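Local coordinates for protein DMSP lyase (Ruegeria pomeroyi, PDB 5CU1) that is named a DMSP lyase and belongs to the cupin clan, its beta-barrel fold holding an iron (III) ion bound by histidine and glutamate side chains, at residues Asn21-Phe26 against Ala75-Phe80; Glu33-Phe39 against Glu144-Phe148; Leu68-Tyr73 against Phe148-Gly152. All blocks are in the same frame, centred on the assembly; numbering follows the deposited sequence.

Contact 1. Residues Asn21-Phe26 against Ala75-Phe80; sequences NLLAEF and AIRDAF
Leu22 and Phe80 supply the centre of this helix pair, in which helix 17-32 runs nearly antiparallel to helix 74-83, the short segments at 151° with their axes 9.0 Å apart. The CD1 methyl of Leu22 sits over the middle of the Phe80 ring, 3.7 Å from the centroid, and makes a CH-pi contact; CD2 lies outside the rim, near the CD1-CE1 bond, 3.7 Å from Phe80 CD1. Leu22 reaches this position because CG swings anti to the backbone nitrogen (chi1 -173°), turning both methyls toward a ring that its CB does not directly face. The two side chains cross at about a right angle. Leu22 CD1 also packs on Ala79 CB at 4.0 Å.

One turn along, Glu25 lays its CB against Ile76 CB, also at 4.0 Å. Its chain then bends at chi2 (-65°), bringing the carboxylate beside the methyl of Ala75, with OE1 3.6 Å from Ala75 CB. Ile76 extends the other way: CD1 ends against the backbone of the other helix, 3.9 Å from Glu25 O, with Phe26 CB just beyond. Phe26 and Phe80 continue inward to Leu192 and Met190 of strand 189-196. The chemistry is therefore graded, with methyl and ring packing on the barrel side and an acidic side chain lying along the partly exposed border, where its aliphatic part still contributes to the apolar seam.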
ATOM      1  N   ASN A  21       0.975  13.897 -11.218  1.00 30.45           N
ATOM      2  CA  ASN A  21       0.058  13.037 -11.788  1.00 32.15           C
ATOM      3  C   ASN A  21      -0.615  11.999 -10.896  1.00 33.02           C
ATOM      4  O   ASN A  21      -1.693  11.703 -11.138  1.00 28.42           O
ATOM      5  CB  ASN A  21       0.599  12.379 -12.974  1.00 30.42           C
ATOM      6  CG  ASN A  21      -0.490  11.952 -13.933  1.00 38.28           C
ATOM      7  OD1 ASN A  21      -0.492  10.805 -14.368  1.00 35.97           O
ATOM      8  ND2 ASN A  21      -1.437  12.837 -14.229  1.00 33.14           N
ATOM      9  N   LEU A  22       0.131  11.434  -9.955  1.00 30.23           N
ATOM     10  CA  LEU A  22      -0.271  10.454  -8.968  1.00 29.49           C
ATOM     11  C   LEU A  22      -1.318  10.925  -7.998  1.00 28.38           C
ATOM     12  O   LEU A  22      -2.287  10.423  -8.027  1.00 31.65           O
ATOM     13  CB  LEU A  22       0.887   9.752  -8.307  1.00 26.99           C
ATOM     14  CG  LEU A  22       0.727   8.568  -7.350  1.00 27.07           C
ATOM     15  CD1 LEU A  22      -0.150   7.468  -7.927  1.00 24.34           C
ATOM     16  CD2 LEU A  22       2.034   8.023  -6.921  1.00 16.34           C
ATOM     17  N   LEU A  23      -1.108  12.001  -7.359  1.00 23.70           N
ATOM     18  CA  LEU A  23      -2.088  12.667  -6.626  1.00 29.63           C
ATOM     19  C   LEU A  23      -3.521  12.902  -7.231  1.00 28.18           C
ATOM     20  O   LEU A  23      -4.457  12.575  -6.692  1.00 28.71           O
ATOM     21  CB  LEU A  23      -1.498  13.895  -6.002  1.00 27.70           C
ATOM     22  CG  LEU A  23      -2.438  14.587  -5.103  1.00 30.51           C
ATOM     23  CD1 LEU A  23      -2.664  14.051  -3.813  1.00 28.05           C
ATOM     24  CD2 LEU A  23      -1.697  15.745  -4.760  1.00 34.42           C
ATOM     25  N   ALA A  24      -3.513  13.454  -8.392  1.00 27.53           N
ATOM     26  CA  ALA A  24      -4.533  13.566  -9.287  1.00 26.45           C
ATOM     27  C   ALA A  24      -5.228  12.346  -9.777  1.00 27.94           C
ATOM     28  O   ALA A  24      -6.370  12.402  -9.890  1.00 27.22           O
ATOM     29  CB  ALA A  24      -4.156  14.488 -10.370  1.00 24.16           C
ATOM     30  N   GLU A  25      -4.508  11.245  -9.889  1.00 26.65           N
ATOM     31  CA  GLU A  25      -5.135  10.007 -10.041  1.00 28.65           C
ATOM     32  C   GLU A  25      -5.759   9.418  -8.762  1.00 29.03           C
ATOM     33  O   GLU A  25      -6.743   8.901  -8.873  1.00 25.65           O
ATOM     34  CB  GLU A  25      -4.327   9.003 -10.763  1.00 26.67           C
ATOM     35  CG  GLU A  25      -3.989   9.189 -12.149  1.00 23.64           C
ATOM     36  CD  GLU A  25      -5.076   9.192 -13.092  1.00 28.38           C
ATOM     37  OE1 GLU A  25      -6.130   8.890 -12.910  1.00 28.76           O
ATOM     38  OE2 GLU A  25      -4.836   9.673 -14.065  1.00 32.44           O
ATOM     39  N   PHE A  26      -5.136   9.663  -7.618  1.00 26.29           N
ATOM     40  CA  PHE A  26      -5.641   9.423  -6.322  1.00 24.16           C
ATOM     41  C   PHE A  26      -6.977  10.114  -5.964  1.00 24.71           C
ATOM     42  O   PHE A  26      -7.815   9.446  -5.596  1.00 21.50           O
ATOM     43  CB  PHE A  26      -4.572   9.359  -5.221  1.00 20.54           C
ATOM     44  CG  PHE A  26      -5.124   9.170  -3.902  1.00 25.36           C
ATOM     45  CD1 PHE A  26      -5.635   8.030  -3.555  1.00 22.50           C
ATOM     46  CD2 PHE A  26      -5.264  10.215  -3.043  1.00 26.32           C
ATOM     47  CE1 PHE A  26      -6.297   7.886  -2.417  1.00 24.51           C
ATOM     48  CE2 PHE A  26      -5.912  10.044  -1.862  1.00 25.09           C
ATOM     49  CZ  PHE A  26      -6.401   8.863  -1.547  1.00 23.88           C
ATOM     50  N   ALA A  75      -4.917   3.603 -14.814  1.00 28.07           N
ATOM     51  CA  ALA A  75      -4.232   4.894 -14.671  1.00 27.16           C
ATOM     52  C   ALA A  75      -3.341   5.114 -13.487  1.00 29.44           C
ATOM     53  O   ALA A  75      -2.354   5.569 -13.601  1.00 27.62           O
ATOM     54  CB  ALA A  75      -5.186   6.013 -14.830  1.00 23.11           C
ATOM     55  N   ILE A  76      -3.894   4.743 -12.372  1.00 29.83           N
ATOM     56  CA  ILE A  76      -3.354   4.895 -11.072  1.00 26.04           C
ATOM     57  C   ILE A  76      -2.321   3.956 -10.801  1.00 21.75           C
ATOM     58  O   ILE A  76      -1.444   4.312 -10.321  1.00 26.32           O
ATOM     59  CB  ILE A  76      -4.442   5.126  -9.964  1.00 20.86           C
ATOM     60  CG1 ILE A  76      -3.829   5.601  -8.710  1.00 16.08           C
ATOM     61  CG2 ILE A  76      -5.238   3.936  -9.723  1.00 19.82           C
ATOM     62  CD1 ILE A  76      -4.688   5.835  -7.581  1.00 21.71           C
ATOM     63  N   ARG A  77      -2.534   2.770 -11.173  1.00 22.91           N
ATOM     64  CA  ARG A  77      -1.586   1.819 -11.292  1.00 25.28           C
ATOM     65  C   ARG A  77      -0.306   2.242 -12.012  1.00 29.82           C
ATOM     66  O   ARG A  77       0.631   2.055 -11.512  1.00 27.41           O
ATOM     67  CB  ARG A  77      -2.173   0.648 -11.840  1.00 26.77           C
ATOM     68  CG  ARG A  77      -1.282  -0.533 -11.980  1.00 28.87           C
ATOM     69  CD  ARG A  77      -0.919  -0.780 -13.343  1.00 27.29           C
ATOM     70  NE  ARG A  77      -1.683  -1.649 -14.092  1.00 29.21           N
ATOM     71  CZ  ARG A  77      -1.825  -1.770 -15.382  1.00 25.43           C
ATOM     72  NH1 ARG A  77      -1.514  -1.156 -16.338  1.00 22.27           N
ATOM     73  NH2 ARG A  77      -2.450  -2.617 -15.709  1.00 31.31           N
ATOM     74  N   ASP A  78      -0.392   2.749 -13.204  1.00 30.76           N
ATOM     75  CA  ASP A  78       0.651   3.269 -14.026  1.00 27.94           C
ATOM     76  C   ASP A  78       1.363   4.421 -13.421  1.00 28.53           C
ATOM     77  O   ASP A  78       2.460   4.448 -13.349  1.00 27.16           O
ATOM     78  CB  ASP A  78       0.268   3.435 -15.479  1.00 28.81           C
ATOM     79  CG  ASP A  78      -0.245   2.151 -16.146  1.00 29.51           C
ATOM     80  OD1 ASP A  78       0.031   1.140 -15.912  1.00 27.77           O
ATOM     81  OD2 ASP A  78      -0.938   2.095 -17.005  1.00 31.32           O
ATOM     82  N   ALA A  79       0.600   5.254 -12.842  1.00 29.82           N
ATOM     83  CA  ALA A  79       1.025   6.264 -12.001  1.00 24.26           C
ATOM     84  C   ALA A  79       1.761   5.909 -10.746  1.00 24.04           C
ATOM     85  O   ALA A  79       2.709   6.323 -10.631  1.00 26.75           O
ATOM     86  CB  ALA A  79      -0.018   7.245 -11.873  1.00 30.43           C
ATOM     87  N   PHE A  80       1.371   4.910 -10.041  1.00 23.30           N
ATOM     88  CA  PHE A  80       2.082   4.286  -9.007  1.00 24.81           C
ATOM     89  C   PHE A  80       3.578   3.797  -9.452  1.00 27.31           C
ATOM     90  O   PHE A  80       4.486   3.970  -8.804  1.00 24.49           O
ATOM     91  CB  PHE A  80       1.221   3.289  -8.161  1.00 21.84           C
ATOM     92  CG  PHE A  80       0.416   3.846  -7.006  1.00 21.19           C
ATOM     93  CD1 PHE A  80       0.975   4.597  -6.068  1.00 19.80           C
ATOM     94  CD2 PHE A  80      -0.981   3.624  -6.910  1.00 22.07           C
ATOM     95  CE1 PHE A  80       0.222   5.085  -5.110  1.00 20.81           C
ATOM     96  CE2 PHE A  80      -1.692   4.122  -5.908  1.00 17.84           C
ATOM     97  CZ  PHE A  80      -1.105   4.853  -5.025  1.00 20.78           C
TER
HETATM   98  O   HOH W   1      -1.318   7.523 -14.629  1.00 38.81           O

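Contact 2. Residues Glu33-Phe39 against Glu144-Phe148; sequences EPALAGF and EEIYF. With FE (Fe (III) ion), chain B.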
ATOM      1  N   GLU A  33     -15.113   6.154  -5.912  1.00 25.80           N
ATOM      2  CA  GLU A  33     -15.155   5.009  -5.135  1.00 22.36           C
ATOM      3  C   GLU A  33     -15.651   5.186  -3.757  1.00 21.17           C
ATOM      4  O   GLU A  33     -15.016   5.615  -2.985  1.00 22.49           O
ATOM      5  CB  GLU A  33     -13.776   4.264  -5.105  1.00 23.49           C
ATOM      6  CG  GLU A  33     -13.208   3.677  -6.394  1.00 27.39           C
ATOM      7  CD  GLU A  33     -13.821   2.476  -6.914  1.00 23.47           C
ATOM      8  OE1 GLU A  33     -14.425   1.888  -6.326  1.00 26.84           O
ATOM      9  OE2 GLU A  33     -13.707   2.094  -7.853  1.00 27.85           O
ATOM     10  N   PRO A  34     -16.850   4.733  -3.450  1.00 23.54           N
ATOM     11  CA  PRO A  34     -17.485   4.962  -2.155  1.00 22.30           C
ATOM     12  C   PRO A  34     -16.821   4.446  -0.904  1.00 22.45           C
ATOM     13  O   PRO A  34     -16.933   4.992   0.102  1.00 22.74           O
ATOM     14  CB  PRO A  34     -18.844   4.324  -2.369  1.00 20.72           C
ATOM     15  CG  PRO A  34     -19.013   4.273  -3.720  1.00 21.91           C
ATOM     16  CD  PRO A  34     -17.803   4.054  -4.335  1.00 22.69           C
ATOM     17  N   ALA A  35     -16.103   3.377  -1.029  1.00 20.86           N
ATOM     18  CA  ALA A  35     -15.414   2.763   0.057  1.00 20.23           C
ATOM     19  C   ALA A  35     -14.196   3.642   0.444  1.00 21.56           C
ATOM     20  O   ALA A  35     -13.936   3.720   1.488  1.00 24.84           O
ATOM     21  CB  ALA A  35     -15.121   1.367  -0.162  1.00 17.30           C
ATOM     22  N   LEU A  36     -13.625   4.342  -0.442  1.00 21.00           N
ATOM     23  CA  LEU A  36     -12.616   5.311  -0.197  1.00 21.66           C
ATOM     24  C   LEU A  36     -13.069   6.615   0.417  1.00 23.17           C
ATOM     25  O   LEU A  36     -12.637   7.013   1.364  1.00 25.43           O
ATOM     26  CB  LEU A  36     -11.753   5.444  -1.364  1.00 16.99           C
ATOM     27  CG  LEU A  36     -11.217   4.276  -2.114  1.00 19.37           C
ATOM     28  CD1 LEU A  36     -10.368   4.752  -3.150  1.00 14.13           C
ATOM     29  CD2 LEU A  36     -10.445   3.281  -1.387  1.00 18.86           C
ATOM     30  N   ALA A  37     -14.029   7.184  -0.222  1.00 28.43           N
ATOM     31  CA  ALA A  37     -14.713   8.386   0.116  1.00 24.87           C
ATOM     32  C   ALA A  37     -15.502   8.299   1.376  1.00 22.39           C
ATOM     33  O   ALA A  37     -15.486   9.152   2.071  1.00 27.43           O
ATOM     34  CB  ALA A  37     -15.544   8.894  -1.058  1.00 22.17           C
ATOM     35  N   GLY A  38     -16.100   7.175   1.658  1.00 23.11           N
ATOM     36  CA  GLY A  38     -16.535   6.805   2.953  1.00 22.95           C
ATOM     37  C   GLY A  38     -15.615   6.656   4.104  1.00 24.20           C
ATOM     38  O   GLY A  38     -16.000   6.856   5.130  1.00 28.16           O
ATOM     39  N   PHE A  39     -14.387   6.303   3.870  1.00 22.33           N
ATOM     40  CA  PHE A  39     -13.355   6.172   4.886  1.00 23.62           C
ATOM     41  C   PHE A  39     -12.760   7.403   5.429  1.00 19.06           C
ATOM     42  O   PHE A  39     -12.575   7.519   6.400  1.00 21.28           O
ATOM     43  CB  PHE A  39     -12.302   5.172   4.401  1.00 25.54           C
ATOM     44  CG  PHE A  39     -11.116   4.939   5.263  1.00 20.78           C
ATOM     45  CD1 PHE A  39     -11.073   3.882   6.101  1.00 17.14           C
ATOM     46  CD2 PHE A  39     -10.065   5.688   5.124  1.00 17.22           C
ATOM     47  CE1 PHE A  39      -9.966   3.586   6.801  1.00 15.04           C
ATOM     48  CE2 PHE A  39      -8.973   5.462   5.854  1.00 17.59           C
ATOM     49  CZ  PHE A  39      -8.930   4.375   6.658  1.00 17.09           C
ATOM     50  N   GLU A 144      -6.487   2.726  11.780  1.00 18.89           N
ATOM     51  CA  GLU A 144      -7.439   2.191  10.917  1.00 18.35           C
ATOM     52  C   GLU A 144      -7.101   2.254   9.476  1.00 16.79           C
ATOM     53  O   GLU A 144      -6.586   3.163   9.028  1.00 14.89           O
ATOM     54  CB  GLU A 144      -8.769   2.760  11.186  1.00 16.35           C
ATOM     55  CG  GLU A 144      -9.239   2.689  12.578  1.00 17.23           C
ATOM     56  CD  GLU A 144     -10.684   3.109  12.799  1.00 23.72           C
ATOM     57  OE1 GLU A 144     -11.062   4.121  12.580  1.00 23.03           O
ATOM     58  OE2 GLU A 144     -11.449   2.409  13.286  1.00 27.52           O
ATOM     59  N   GLU A 145      -7.427   1.182   8.860  1.00 12.27           N
ATOM     60  CA  GLU A 145      -7.051   0.852   7.538  1.00 15.64           C
ATOM     61  C   GLU A 145      -8.048   0.352   6.499  1.00 16.04           C
ATOM     62  O   GLU A 145      -8.760  -0.340   6.739  1.00 13.61           O
ATOM     63  CB  GLU A 145      -5.741   0.062   7.545  1.00 14.87           C
ATOM     64  CG  GLU A 145      -5.242  -0.557   6.356  1.00 13.42           C
ATOM     65  CD  GLU A 145      -4.091  -1.440   6.560  1.00 23.53           C
ATOM     66  OE1 GLU A 145      -4.142  -2.448   6.978  1.00 22.31           O
ATOM     67  OE2 GLU A 145      -3.083  -1.065   6.358  1.00 25.41           O
ATOM     68  N   ILE A 146      -7.986   0.888   5.348  1.00 16.83           N
ATOM     69  CA  ILE A 146      -8.468   0.322   4.116  1.00 16.72           C
ATOM     70  C   ILE A 146      -7.497  -0.159   3.018  1.00 16.63           C
ATOM     71  O   ILE A 146      -6.768   0.526   2.611  1.00 18.29           O
ATOM     72  CB  ILE A 146      -9.706   1.121   3.622  1.00 20.32           C
ATOM     73  CG1 ILE A 146     -10.737   0.230   2.933  1.00 18.93           C
ATOM     74  CG2 ILE A 146      -9.394   2.504   3.035  1.00 16.15           C
ATOM     75  CD1 ILE A 146     -11.942   0.994   2.389  1.00 22.28           C
ATOM     76  N   TYR A 147      -7.566  -1.382   2.622  1.00 15.74           N
ATOM     77  CA  TYR A 147      -7.016  -1.970   1.419  1.00 12.50           C
ATOM     78  C   TYR A 147      -7.985  -2.085   0.189  1.00 18.40           C
ATOM     79  O   TYR A 147      -8.821  -2.823   0.113  1.00 18.93           O
ATOM     80  CB  TYR A 147      -6.249  -3.278   1.796  1.00 15.01           C
ATOM     81  CG  TYR A 147      -4.791  -3.404   2.173  1.00 15.64           C
ATOM     82  CD1 TYR A 147      -4.333  -3.187   3.402  1.00 18.77           C
ATOM     83  CD2 TYR A 147      -3.919  -3.928   1.315  1.00 20.19           C
ATOM     84  CE1 TYR A 147      -3.062  -3.455   3.763  1.00 20.48           C
ATOM     85  CE2 TYR A 147      -2.665  -4.143   1.620  1.00 20.46           C
ATOM     86  CZ  TYR A 147      -2.199  -3.909   2.829  1.00 17.41           C
ATOM     87  OH  TYR A 147      -0.965  -4.223   3.001  1.00 19.18           O
ATOM     88  N   PHE A 148      -7.785  -1.256  -0.720  1.00 20.95           N
ATOM     89  CA  PHE A 148      -8.326  -1.203  -2.046  1.00 19.92           C
ATOM     90  C   PHE A 148      -7.394  -1.734  -3.090  1.00 20.91           C
ATOM     91  O   PHE A 148      -6.524  -1.186  -3.362  1.00 22.36           O
ATOM     92  CB  PHE A 148      -9.011   0.176  -2.336  1.00 22.42           C
ATOM     93  CG  PHE A 148      -9.802   0.254  -3.567  1.00 17.49           C
ATOM     94  CD1 PHE A 148     -11.184   0.340  -3.574  1.00 24.88           C
ATOM     95  CD2 PHE A 148      -9.189   0.315  -4.710  1.00 21.81           C
ATOM     96  CE1 PHE A 148     -11.861   0.432  -4.645  1.00 18.73           C
ATOM     97  CE2 PHE A 148      -9.912   0.379  -5.841  1.00 22.71           C
ATOM     98  CZ  PHE A 148     -11.251   0.407  -5.768  1.00 23.31           C
TER
HETATM   99 FE    FE B 301      -1.868  -2.817   7.417  0.60 35.29          FE
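Phe39, followed outward from CB, shows how helix 34-39 is seated on strand 144-150. Its CB lies 4.2 Å from the CG2 methyl of Ile146, and CG comes closer to it, at 3.7 Å. CD1 adds Ile146 CB to its neighbours, whereas CD2 and CE2 remain near CG2, which is centred over one ring face in a CH-pi contact 10° off the normal. Farther out, CE1 reaches the backbone nitrogen of Ile146 at 3.6 Å, and CZ ends 3.5 Å from Glu144 O, near the ring plane. CG anti to the backbone nitrogen (chi1 177°) points the ring at the strand, sliding past Ile146 in the opposite direction.

Ile146 CD1 extends to Ala35, while Leu36 CD2 packs 3.5 Å from Phe148 CB. The Glu33 carboxylate meets the rim of the Phe148 ring, OE1 lying 3.4 Å from CE1; OE2 is hydrogen-bonded to Tyr73. Glu145, pointing away, binds the iron through OE1, also hydrogen-bonded to His174, and OE2, also hydrogen-bonded to Trp195. A barrel-strand glutamate joining two histidines, His141 and His180, at an iron inside the barrel is typical of cupin metal sites; helix 34-39 covers the strand's other side.

Contact 3. Residues Leu68-Tyr73 against Phe148-Gly152; sequences LTTTAY and FILAG
Tyr73 and Phe148 meet in a T-shaped stack: the edge of Phe148 is directed at one face of Tyr73, the planes standing at 84° with centroids 5.2 Å apart. The approach is off centre, for Phe148 CE2 lies over the rim of the tyrosine ring and CZ comes within 3.6 Å of Tyr73 CZ. Tyr73 turns its ring anti to its own carbonyl carbon (chi1 -49°), which carries the hydroxyl past the phenylalanine edge to its hydrogen-bond partner Glu33. The opposite face of Tyr73 is covered by the methyl of Ala72, so the ring is packed on both sides. Nearer the backbone, Tyr73 CB lies 3.6 Å from Leu150 O.

Here the strand leaves its sheet through a classic beta bulge, Leu150 and Ala151 both facing Met190 of the adjoining strand, and the chain turns a corner at Ala151. The loop before helix 74-83 packs against this corner. Leu68 sets CB and CD2 against the Ala151 methyl, each at 4.0 Å, while its side chain also touches Met190. Beside this apolar pair, Gly152 N donates to Thr69 O at 3.2 Å, meeting a lone pair in the carbonyl plane; Ala151 CA-H approaches the same oxygen, 3.4 Å from CA.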
ATOM      1  N   LEU A  68       0.123  -7.611 -13.482  1.00 21.96           N
ATOM      2  CA  LEU A  68      -0.682  -6.639 -12.722  1.00 21.67           C
ATOM      3  C   LEU A  68      -1.884  -6.028 -13.576  1.00 19.07           C
ATOM      4  O   LEU A  68      -1.925  -4.963 -13.857  1.00 22.25           O
ATOM      5  CB  LEU A  68       0.209  -5.562 -12.158  1.00 19.56           C
ATOM      6  CG  LEU A  68       1.097  -5.678 -11.034  1.00 17.79           C
ATOM      7  CD1 LEU A  68       2.046  -4.607 -10.997  1.00 16.56           C
ATOM      8  CD2 LEU A  68       0.463  -5.967  -9.779  1.00 17.44           C
ATOM      9  N   THR A  69      -2.714  -6.921 -14.008  1.00 20.37           N
ATOM     10  CA  THR A  69      -4.111  -6.968 -14.494  1.00 26.74           C
ATOM     11  C   THR A  69      -5.199  -6.154 -13.834  1.00 23.19           C
ATOM     12  O   THR A  69      -5.348  -6.237 -12.738  1.00 24.54           O
ATOM     13  CB  THR A  69      -4.429  -8.476 -14.658  1.00 21.32           C
ATOM     14  OG1 THR A  69      -3.902  -8.985 -15.849  1.00 28.66           O
ATOM     15  CG2 THR A  69      -5.644  -8.813 -14.699  1.00 32.07           C
ATOM     16  N   THR A  70      -5.877  -5.389 -14.562  1.00 22.12           N
ATOM     17  CA  THR A  70      -6.993  -4.646 -14.066  1.00 25.60           C
ATOM     18  C   THR A  70      -8.318  -4.595 -14.923  1.00 38.51           C
ATOM     19  O   THR A  70      -8.378  -4.902 -16.051  1.00 33.98           O
ATOM     20  CB  THR A  70      -6.795  -3.106 -13.847  1.00 22.53           C
ATOM     21  OG1 THR A  70      -5.760  -2.548 -14.520  1.00 39.43           O
ATOM     22  CG2 THR A  70      -6.782  -2.752 -12.650  1.00 24.45           C
ATOM     23  N   THR A  71      -9.324  -4.006 -14.301  1.00 35.88           N
ATOM     24  CA  THR A  71     -10.588  -3.576 -14.851  1.00 36.04           C
ATOM     25  C   THR A  71     -10.597  -2.127 -15.118  1.00 30.57           C
ATOM     26  O   THR A  71     -10.393  -1.737 -16.122  1.00 29.26           O
ATOM     27  CB  THR A  71     -11.600  -4.017 -13.890  1.00 31.16           C
ATOM     28  OG1 THR A  71     -11.197  -3.685 -12.629  1.00 27.91           O
ATOM     29  CG2 THR A  71     -11.629  -5.408 -13.936  1.00 28.76           C
ATOM     30  N   ALA A  72     -10.742  -1.369 -14.117  1.00 33.13           N
ATOM     31  CA  ALA A  72     -10.957   0.003 -14.152  1.00 27.34           C
ATOM     32  C   ALA A  72      -9.921   0.955 -13.652  1.00 24.61           C
ATOM     33  O   ALA A  72     -10.234   1.998 -13.631  1.00 26.47           O
ATOM     34  CB  ALA A  72     -12.219   0.187 -13.408  1.00 25.45           C
ATOM     35  N   TYR A  73      -8.714   0.543 -13.355  1.00 22.79           N
ATOM     36  CA  TYR A  73      -7.717   1.108 -12.480  1.00 19.29           C
ATOM     37  C   TYR A  73      -6.286   1.156 -13.016  1.00 24.06           C
ATOM     38  O   TYR A  73      -5.448   1.432 -12.360  1.00 25.92           O
ATOM     39  CB  TYR A  73      -7.750   0.411 -11.065  1.00 20.99           C
ATOM     40  CG  TYR A  73      -9.101   0.281 -10.403  1.00 20.10           C
ATOM     41  CD1 TYR A  73      -9.737   1.355  -9.969  1.00 20.07           C
ATOM     42  CD2 TYR A  73      -9.773  -0.898 -10.356  1.00 22.64           C
ATOM     43  CE1 TYR A  73     -10.961   1.268  -9.477  1.00 22.13           C
ATOM     44  CE2 TYR A  73     -10.970  -0.998  -9.829  1.00 19.82           C
ATOM     45  CZ  TYR A  73     -11.551   0.097  -9.348  1.00 22.00           C
ATOM     46  OH  TYR A  73     -12.662   0.127  -8.887  1.00 21.52           O
ATOM     47  N   PHE A 148      -7.785  -1.256  -0.720  1.00 20.95           N
ATOM     48  CA  PHE A 148      -8.326  -1.203  -2.046  1.00 19.92           C
ATOM     49  C   PHE A 148      -7.394  -1.734  -3.090  1.00 20.91           C
ATOM     50  O   PHE A 148      -6.524  -1.186  -3.362  1.00 22.36           O
ATOM     51  CB  PHE A 148      -9.011   0.176  -2.336  1.00 22.42           C
ATOM     52  CG  PHE A 148      -9.802   0.254  -3.567  1.00 17.49           C
ATOM     53  CD1 PHE A 148     -11.184   0.340  -3.574  1.00 24.88           C
ATOM     54  CD2 PHE A 148      -9.189   0.315  -4.710  1.00 21.81           C
ATOM     55  CE1 PHE A 148     -11.861   0.432  -4.645  1.00 18.73           C
ATOM     56  CE2 PHE A 148      -9.912   0.379  -5.841  1.00 22.71           C
ATOM     57  CZ  PHE A 148     -11.251   0.407  -5.768  1.00 23.31           C
ATOM     58  N   ILE A 149      -7.739  -2.764  -3.671  1.00 20.16           N
ATOM     59  CA  ILE A 149      -7.014  -3.455  -4.662  1.00 20.36           C
ATOM     60  C   ILE A 149      -7.118  -2.811  -6.117  1.00 22.60           C
ATOM     61  O   ILE A 149      -8.129  -2.701  -6.682  1.00 22.71           O
ATOM     62  CB  ILE A 149      -7.281  -4.981  -4.637  1.00 17.05           C
ATOM     63  CG1 ILE A 149      -6.472  -5.715  -3.690  1.00 16.93           C
ATOM     64  CG2 ILE A 149      -6.987  -5.641  -5.830  1.00 19.43           C
ATOM     65  CD1 ILE A 149      -6.707  -5.606  -2.290  1.00 19.37           C
ATOM     66  N   LEU A 150      -6.000  -2.516  -6.690  1.00 18.36           N
ATOM     67  CA  LEU A 150      -5.867  -1.946  -7.992  1.00 20.03           C
ATOM     68  C   LEU A 150      -5.663  -2.887  -9.162  1.00 19.30           C
ATOM     69  O   LEU A 150      -6.155  -2.643 -10.116  1.00 21.60           O
ATOM     70  CB  LEU A 150      -4.837  -0.783  -8.047  1.00 20.30           C
ATOM     71  CG  LEU A 150      -4.668   0.240  -6.985  1.00 20.43           C
ATOM     72  CD1 LEU A 150      -3.423   0.944  -6.739  1.00 16.22           C
ATOM     73  CD2 LEU A 150      -5.881   1.044  -6.878  1.00 18.26           C
ATOM     74  N   ALA A 151      -5.002  -4.005  -8.931  1.00 23.85           N
ATOM     75  CA  ALA A 151      -4.234  -4.917  -9.762  1.00 17.89           C
ATOM     76  C   ALA A 151      -3.857  -6.213  -9.196  1.00 16.12           C
ATOM     77  O   ALA A 151      -3.609  -6.316  -8.187  1.00 21.83           O
ATOM     78  CB  ALA A 151      -3.127  -4.238 -10.422  1.00 17.51           C
ATOM     79  N   GLY A 152      -3.995  -7.213  -9.979  1.00 21.07           N
ATOM     80  CA  GLY A 152      -4.082  -8.607  -9.660  1.00 21.47           C
ATOM     81  C   GLY A 152      -5.061  -9.063  -8.718  1.00 22.86           C
ATOM     82  O   GLY A 152      -6.065  -8.763  -8.844  1.00 18.45           O
TER

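In the fold
All three contacts are largely buried, but not equally: contact 2 has no exposed touching residue, while contact 1 has two, Asn21 and Ala75, and contact 3 one, Thr69. Contacts 2 and 3 use strand 144-150 and share Phe148, wedged between Glu33 and Tyr73, which are themselves hydrogen-bonded. Contact 1 joins two helices whose inner side chains rest on the same sheet; Ile76 and Phe80 touch Leu150 and so tie it to contact 3. Only contact 2 includes a metal ligand. Chemistry follows place: helix against helix relies on methyls and a ring, helix against strand sets an aromatic ring over a methyl and along the strand backbone, and loop against strand end adds a backbone hydrogen bond.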